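Local coordinates for alpha,alpha-trehalose-phosphate synthase (UDP-forming) (Burkholderia xenovorans, PDB 5V0T), which belongs to glycosyltransferase family 20, a GT-B enzyme family, and binds uridine-5'-diphosphate and 6-O-phosphono-alpha-D-glucopyranose, at residues A361-A366 with K383-A388; Q407-A412 with R443-Q448. All blocks are in the same frame, centred on the assembly; numbering follows the deposited sequence.

Contact 1: A361-A366 with K383-A388. With UDP (uridine-5'-diphosphate), chain I.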
loop_
_atom_site.group_PDB
_atom_site.type_symbol
_atom_site.label_atom_id
_atom_site.label_comp_id
_atom_site.label_asym_id
_atom_site.label_seq_id
_atom_site.Cartn_x
_atom_site.Cartn_y
_atom_site.Cartn_z
ATOM N N ALA A 361 -8.981 -16.650 -3.518
ATOM C CA ALA A 361 -9.360 -17.856 -4.248
ATOM C C ALA A 361 -8.925 -17.777 -5.704
ATOM O O ALA A 361 -8.430 -18.761 -6.259
ATOM C CB ALA A 361 -10.873 -18.087 -4.154
ATOM N N LEU A 362 -9.079 -16.600 -6.331
ATOM C CA LEU A 362 -8.693 -16.428 -7.733
ATOM C C LEU A 362 -7.177 -16.420 -7.903
ATOM O O LEU A 362 -6.656 -16.975 -8.880
ATOM C CB LEU A 362 -9.293 -15.134 -8.290
ATOM C CG LEU A 362 -10.825 -15.134 -8.406
ATOM C CD1 LEU A 362 -11.331 -13.759 -8.785
ATOM C CD2 LEU A 362 -11.271 -16.162 -9.425
ATOM N N PHE A 363 -6.453 -15.799 -6.968
ATOM C CA PHE A 363 -4.992 -15.820 -7.024
ATOM C C PHE A 363 -4.475 -17.245 -7.182
ATOM O O PHE A 363 -3.536 -17.498 -7.946
ATOM C CB PHE A 363 -4.394 -15.200 -5.752
ATOM C CG PHE A 363 -4.413 -13.679 -5.705
ATOM C CD1 PHE A 363 -4.386 -12.918 -6.853
ATOM C CD2 PHE A 363 -4.427 -13.025 -4.469
ATOM C CE1 PHE A 363 -4.389 -11.520 -6.784
ATOM C CE2 PHE A 363 -4.432 -11.627 -4.385
ATOM C CZ PHE A 363 -4.411 -10.876 -5.545
ATOM N N ARG A 364 -5.083 -18.191 -6.460
ATOM C CA ARG A 364 -4.652 -19.586 -6.473
ATOM C C ARG A 364 -4.837 -20.244 -7.842
ATOM O O ARG A 364 -4.170 -21.242 -8.128
ATOM C CB ARG A 364 -5.421 -20.366 -5.390
ATOM C CG ARG A 364 -4.953 -21.808 -5.080
ATOM C CD ARG A 364 -5.689 -22.317 -3.836
ATOM N NE ARG A 364 -5.264 -23.638 -3.352
ATOM C CZ ARG A 364 -4.383 -23.834 -2.370
ATOM N NH1 ARG A 364 -3.795 -22.796 -1.765
ATOM N NH2 ARG A 364 -4.076 -25.070 -1.995
ATOM N N THR A 365 -5.709 -19.710 -8.695
ATOM C CA THR A 365 -5.883 -20.253 -10.037
ATOM C C THR A 365 -5.026 -19.562 -11.093
ATOM O O THR A 365 -5.050 -19.985 -12.248
ATOM C CB THR A 365 -7.350 -20.154 -10.474
ATOM O OG1 THR A 365 -7.612 -18.818 -10.912
ATOM C CG2 THR A 365 -8.286 -20.482 -9.325
ATOM N N ALA A 366 -4.293 -18.507 -10.741
ATOM C CA ALA A 366 -3.571 -17.694 -11.714
ATOM C C ALA A 366 -2.137 -18.196 -11.875
ATOM O O ALA A 366 -1.367 -18.222 -10.907
ATOM C CB ALA A 366 -3.575 -16.226 -11.282
ATOM N N LYS A 383 2.347 -10.160 -1.773
ATOM C CA LYS A 383 2.492 -11.139 -0.703
ATOM C C LYS A 383 1.278 -12.056 -0.633
ATOM O O LYS A 383 1.413 -13.258 -0.370
ATOM C CB LYS A 383 2.725 -10.432 0.637
ATOM C CG LYS A 383 4.033 -9.628 0.646
ATOM C CD LYS A 383 4.396 -9.119 2.035
ATOM C CE LYS A 383 5.788 -8.491 2.035
ATOM N NZ LYS A 383 6.181 -8.082 3.415
ATOM N N GLU A 384 0.087 -11.501 -0.887
ATOM C CA GLU A 384 -1.138 -12.295 -0.931
ATOM C C GLU A 384 -1.140 -13.274 -2.102
ATOM O O GLU A 384 -1.587 -14.420 -1.951
ATOM C CB GLU A 384 -2.352 -11.363 -1.003
ATOM C CG GLU A 384 -2.558 -10.525 0.279
ATOM C CD GLU A 384 -3.591 -9.406 0.111
ATOM O OE1 GLU A 384 -3.838 -8.678 1.089
ATOM O OE2 GLU A 384 -4.151 -9.247 -0.993
ATOM N N TYR A 385 -0.688 -12.837 -3.284
ATOM C CA TYR A 385 -0.633 -13.748 -4.427
ATOM C C TYR A 385 0.228 -14.966 -4.106
ATOM O O TYR A 385 -0.181 -16.111 -4.329
ATOM C CB TYR A 385 -0.107 -13.041 -5.692
ATOM C CG TYR A 385 0.132 -14.032 -6.803
ATOM C CD1 TYR A 385 -0.919 -14.468 -7.604
ATOM C CD2 TYR A 385 1.398 -14.595 -7.008
ATOM C CE1 TYR A 385 -0.720 -15.441 -8.599
ATOM C CE2 TYR A 385 1.601 -15.571 -7.995
ATOM C CZ TYR A 385 0.541 -15.973 -8.790
ATOM O OH TYR A 385 0.735 -16.923 -9.772
ATOM N N VAL A 386 1.424 -14.742 -3.565
ATOM C CA VAL A 386 2.293 -15.865 -3.242
ATOM C C VAL A 386 1.642 -16.759 -2.192
ATOM O O VAL A 386 1.660 -17.992 -2.304
ATOM C CB VAL A 386 3.666 -15.354 -2.776
ATOM C CG1 VAL A 386 4.467 -16.499 -2.179
ATOM C CG2 VAL A 386 4.413 -14.692 -3.942
ATOM N N SER A 387 1.067 -16.148 -1.151
ATOM C CA SER A 387 0.465 -16.898 -0.048
ATOM C C SER A 387 -0.701 -17.767 -0.508
ATOM O O SER A 387 -0.960 -18.814 0.089
ATOM C CB SER A 387 -0.023 -15.927 1.032
ATOM O OG SER A 387 1.051 -15.231 1.641
ATOM N N ALA A 388 -1.426 -17.338 -1.545
ATOM C CA ALA A 388 -2.611 -18.070 -1.982
ATOM C C ALA A 388 -2.273 -19.358 -2.728
ATOM O O ALA A 388 -3.153 -20.217 -2.880
ATOM C CB ALA A 388 -3.470 -17.170 -2.883
HETATM N N1 UDP I . -8.033 -5.349 -2.155
HETATM C C2 UDP I . -9.324 -5.746 -1.840
HETATM N N3 UDP I . -10.227 -5.645 -2.858
HETATM C C4 UDP I . -9.983 -5.201 -4.139
HETATM C C5 UDP I . -8.621 -4.812 -4.395
HETATM C C6 UDP I . -7.707 -4.908 -3.417
HETATM O O2 UDP I . -9.644 -6.145 -0.734
HETATM O O4 UDP I . -10.911 -5.172 -4.956
HETATM C "C1'" UDP I . -7.021 -5.447 -1.098
HETATM C "C2'" UDP I . -5.876 -6.398 -1.437
HETATM O "O2'" UDP I . -6.239 -7.726 -1.098
HETATM C "C3'" UDP I . -4.762 -5.838 -0.550
HETATM C "C4'" UDP I . -5.040 -4.330 -0.577
HETATM O "O4'" UDP I . -6.431 -4.179 -0.932
HETATM O "O3'" UDP I . -4.833 -6.310 0.792
HETATM C "C5'" UDP I . -4.185 -3.532 -1.524
HETATM O "O5'" UDP I . -2.939 -3.262 -0.853
HETATM P PA UDP I . -1.605 -3.004 -1.664
HETATM O O1A UDP I . -1.420 -4.038 -2.755
HETATM O O2A UDP I . -0.509 -2.908 -0.669
HETATM O O3A UDP I . -1.819 -1.621 -2.398
HETATM P PB UDP I . -2.503 -0.242 -2.021
HETATM O O1B UDP I . -2.277 -0.123 -0.511
HETATM O O2B UDP I . -1.622 0.787 -2.760
HETATM O O3B UDP I . -3.931 -0.209 -2.421
#
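Phe363 lies against the backbone of helix 380-388, with Tyr385 CA over one face of its ring, 4.2 Å from the centroid, in a CH-pi contact. The phenol ring of Tyr385 turns its edge toward the Phe363 ring in an offset edge-to-face pair, planes 79° apart. The Tyr385 side chain leaves its helix with CG opposite the backbone N (chi1 172°), which carries the ring alongside the turn from Phe363 to Ala366, and its hydroxyl donates to Ala366 O at 2.7 Å, from above the carbonyl plane. The closest apolar side-chain approach is Phe363 CB to Ala388 CB, 3.6 Å. All this is buried in the UDP-binding half of a GT-B fold, where Met273 and Val275 of the central parallel strand 270-275 also touch Phe363. Glu384, whose CB touches Phe363 CE2, is the link to the nucleotide: its carboxylate takes one ribose hydroxyl on each oxygen, OE1 from UDP O3' and OE2 from UDP O2', both at 2.6 Å. Arg356 forms a salt bridge with OE1 and probably steadies the carboxylate. The looser side is at Arg364, partly exposed, whose extended chain passes Ala388 O before NH1 bonds to that same oxygen at 2.9 Å. The bond is bent, 141° at the hydrogen, and the oxygen is tilted from the guanidinium plane.

Contact 2: Q407-A412 with R443-Q448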
loop_
_atom_site.group_PDB
_atom_site.type_symbol
_atom_site.label_atom_id
_atom_site.label_comp_id
_atom_site.label_asym_id
_atom_site.label_seq_id
_atom_site.Cartn_x
_atom_site.Cartn_y
_atom_site.Cartn_z
ATOM N N GLN A 407 12.281 -6.145 -1.825
ATOM C CA GLN A 407 13.454 -6.254 -0.962
ATOM C C GLN A 407 13.517 -7.595 -0.235
ATOM O O GLN A 407 14.595 -7.983 0.212
ATOM C CB GLN A 407 13.486 -5.123 0.070
ATOM C CG GLN A 407 13.635 -3.720 -0.506
ATOM C CD GLN A 407 14.981 -3.493 -1.157
ATOM O OE1 GLN A 407 15.060 -3.226 -2.353
ATOM N NE2 GLN A 407 16.043 -3.584 -0.373
ATOM N N GLU A 408 12.402 -8.320 -0.110
ATOM C CA GLU A 408 12.425 -9.583 0.608
ATOM C C GLU A 408 11.990 -10.786 -0.215
ATOM O O GLU A 408 12.354 -11.906 0.150
ATOM C CB GLU A 408 11.573 -9.505 1.895
ATOM C CG GLU A 408 10.195 -8.852 1.778
ATOM C CD GLU A 408 9.608 -8.346 3.131
ATOM O OE1 GLU A 408 9.935 -8.871 4.224
ATOM O OE2 GLU A 408 8.795 -7.408 3.095
ATOM N N LEU A 409 11.272 -10.598 -1.330
ATOM C CA LEU A 409 10.677 -11.718 -2.066
ATOM C C LEU A 409 11.634 -12.190 -3.158
ATOM O O LEU A 409 11.461 -11.898 -4.342
ATOM C CB LEU A 409 9.331 -11.321 -2.659
ATOM C CG LEU A 409 8.221 -11.073 -1.649
ATOM C CD1 LEU A 409 6.882 -10.875 -2.375
ATOM C CD2 LEU A 409 8.169 -12.238 -0.661
ATOM N N ASP A 410 12.631 -12.983 -2.749
ATOM C CA ASP A 410 13.687 -13.392 -3.677
ATOM C C ASP A 410 13.180 -14.302 -4.793
ATOM O O ASP A 410 13.751 -14.311 -5.890
ATOM C CB ASP A 410 14.814 -14.092 -2.918
ATOM C CG ASP A 410 15.814 -13.118 -2.337
ATOM O OD1 ASP A 410 16.048 -12.058 -2.960
ATOM O OD2 ASP A 410 16.368 -13.415 -1.258
ATOM N N GLY A 411 12.143 -15.081 -4.539
ATOM C CA GLY A 411 11.644 -15.998 -5.542
ATOM C C GLY A 411 10.812 -15.383 -6.641
ATOM O O GLY A 411 10.340 -16.100 -7.524
ATOM N N ALA A 412 10.588 -14.076 -6.610
ATOM C CA ALA A 412 9.856 -13.443 -7.690
ATOM C C ALA A 412 10.776 -13.213 -8.896
ATOM O O ALA A 412 12.006 -13.189 -8.781
ATOM C CB ALA A 412 9.256 -12.115 -7.225
ATOM N N ARG A 443 8.410 -21.911 -2.176
ATOM C CA ARG A 443 8.846 -22.372 -0.864
ATOM C C ARG A 443 9.688 -21.312 -0.165
ATOM O O ARG A 443 9.437 -20.964 0.995
ATOM C CB ARG A 443 9.625 -23.679 -1.015
ATOM C CG ARG A 443 9.544 -24.617 0.156
ATOM C CD ARG A 443 9.669 -26.059 -0.336
ATOM N NE ARG A 443 10.685 -26.195 -1.379
ATOM C CZ ARG A 443 10.547 -26.951 -2.465
ATOM N NH1 ARG A 443 9.426 -27.639 -2.664
ATOM N NH2 ARG A 443 11.528 -27.011 -3.356
ATOM N N ASP A 444 10.687 -20.774 -0.863
ATOM C CA ASP A 444 11.535 -19.749 -0.258
ATOM C C ASP A 444 10.719 -18.539 0.169
ATOM O O ASP A 444 10.936 -17.985 1.250
ATOM C CB ASP A 444 12.634 -19.314 -1.230
ATOM C CG ASP A 444 13.541 -20.459 -1.643
ATOM O OD1 ASP A 444 13.615 -21.467 -0.901
ATOM O OD2 ASP A 444 14.183 -20.341 -2.711
ATOM N N MET A 445 9.776 -18.107 -0.664
ATOM C CA MET A 445 9.024 -16.913 -0.308
ATOM C C MET A 445 8.104 -17.170 0.878
ATOM O O MET A 445 7.933 -16.293 1.731
ATOM C CB MET A 445 8.245 -16.405 -1.515
ATOM C CG MET A 445 9.164 -15.819 -2.577
ATOM S SD MET A 445 8.288 -14.981 -3.900
ATOM C CE MET A 445 7.635 -16.355 -4.837
ATOM N N MET A 446 7.514 -18.368 0.963
ATOM C CA MET A 446 6.638 -18.677 2.088
ATOM C C MET A 446 7.408 -18.649 3.404
ATOM O O MET A 446 6.889 -18.182 4.426
ATOM C CB MET A 446 5.964 -20.042 1.884
ATOM C CG MET A 446 4.849 -19.998 0.832
ATOM S SD MET A 446 3.502 -18.817 1.169
ATOM C CE MET A 446 2.540 -19.716 2.391
ATOM N N VAL A 447 8.642 -19.154 3.403
ATOM C CA VAL A 447 9.482 -19.056 4.595
ATOM C C VAL A 447 9.650 -17.595 5.000
ATOM O O VAL A 447 9.455 -17.228 6.166
ATOM C CB VAL A 447 10.837 -19.741 4.355
ATOM C CG1 VAL A 447 11.785 -19.477 5.514
ATOM C CG2 VAL A 447 10.627 -21.243 4.165
ATOM N N GLN A 448 9.983 -16.732 4.030
ATOM C CA GLN A 448 10.162 -15.310 4.317
ATOM C C GLN A 448 8.883 -14.703 4.878
ATOM O O GLN A 448 8.902 -14.023 5.911
ATOM C CB GLN A 448 10.596 -14.576 3.044
ATOM C CG GLN A 448 11.172 -13.174 3.259
ATOM C CD GLN A 448 10.151 -12.152 3.763
ATOM O OE1 GLN A 448 9.004 -12.120 3.301
ATOM N NE2 GLN A 448 10.568 -11.312 4.718
#
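Met445 reaches from helix 435-451 over the backbone of the loop at Gly411 and Ala412, meeting peptide atoms more than side chains. Its CG lies 3.6 Å from Gly411 N, and SD, further along, is 3.7 Å from Ala412 N. The chain then bends at chi3 (-75°), which brings CE beside the Gly411 carbonyl, 3.8 Å from Gly411 C. Gly411, with no side chain, lets the methionine come this close to the main chain. The Leu409 side chain crosses that of Met445 at about a right angle and sets its CB 4.0 Å from the sulfur. The loop bends round this thioether as a type I beta turn from Leu409 to Ala412, and Leu409, the first residue of that turn, is also the centre of an inverse gamma turn.

Nearly one helical turn on, the contact becomes polar and partly exposed. Gln448 bends at chi2 and lays its amide across the Glu408 side chain, with Gln448 CD 3.5 Å from Glu408 CB. The amide and carboxylate planes are 54° apart. Gln448 NE2 gives a weak hydrogen bond to Glu408 OE1; it is short, at 2.6 Å, but the angle at the hydrogen is only 117°. The stronger partner of this carboxylate is Lys383, at OE2.

In the fold, the contact joins helix 435-451 to the connection between strands 396-400 and 413-415 of the parallel sheet. Leu409 and Ala412 also touch Leu397 of strand 396-400, while Arg441, on the same helix, hydrogen-bonds to Gly411 O, and Met446 packs against Pro243 and Asp244 of helix 243-252.

Contact 1 is the more deeply buried and packs helix 356-363 and the turn from Phe363 to Ala366 against helix 380-388 beside the nucleotide, with aromatic and methyl groups at its centre; contact 2 is partly buried and sets a loop against a helix, with a thioether lying on peptide groups and a polar pair toward the surface. Helix 380-388 and helix 435-451 bring them together, their centres about 14 Å apart. Lys383 NZ forms a salt bridge with Glu408 OE2 at 2.7 Å, and Val386 CG2 packs on Met445 CE at 3.7 Å. Helix 380-388 thus meets segment 361-366 in contact 1 and both segments of contact 2. Helix 243-252 also touches side chains from both contacts.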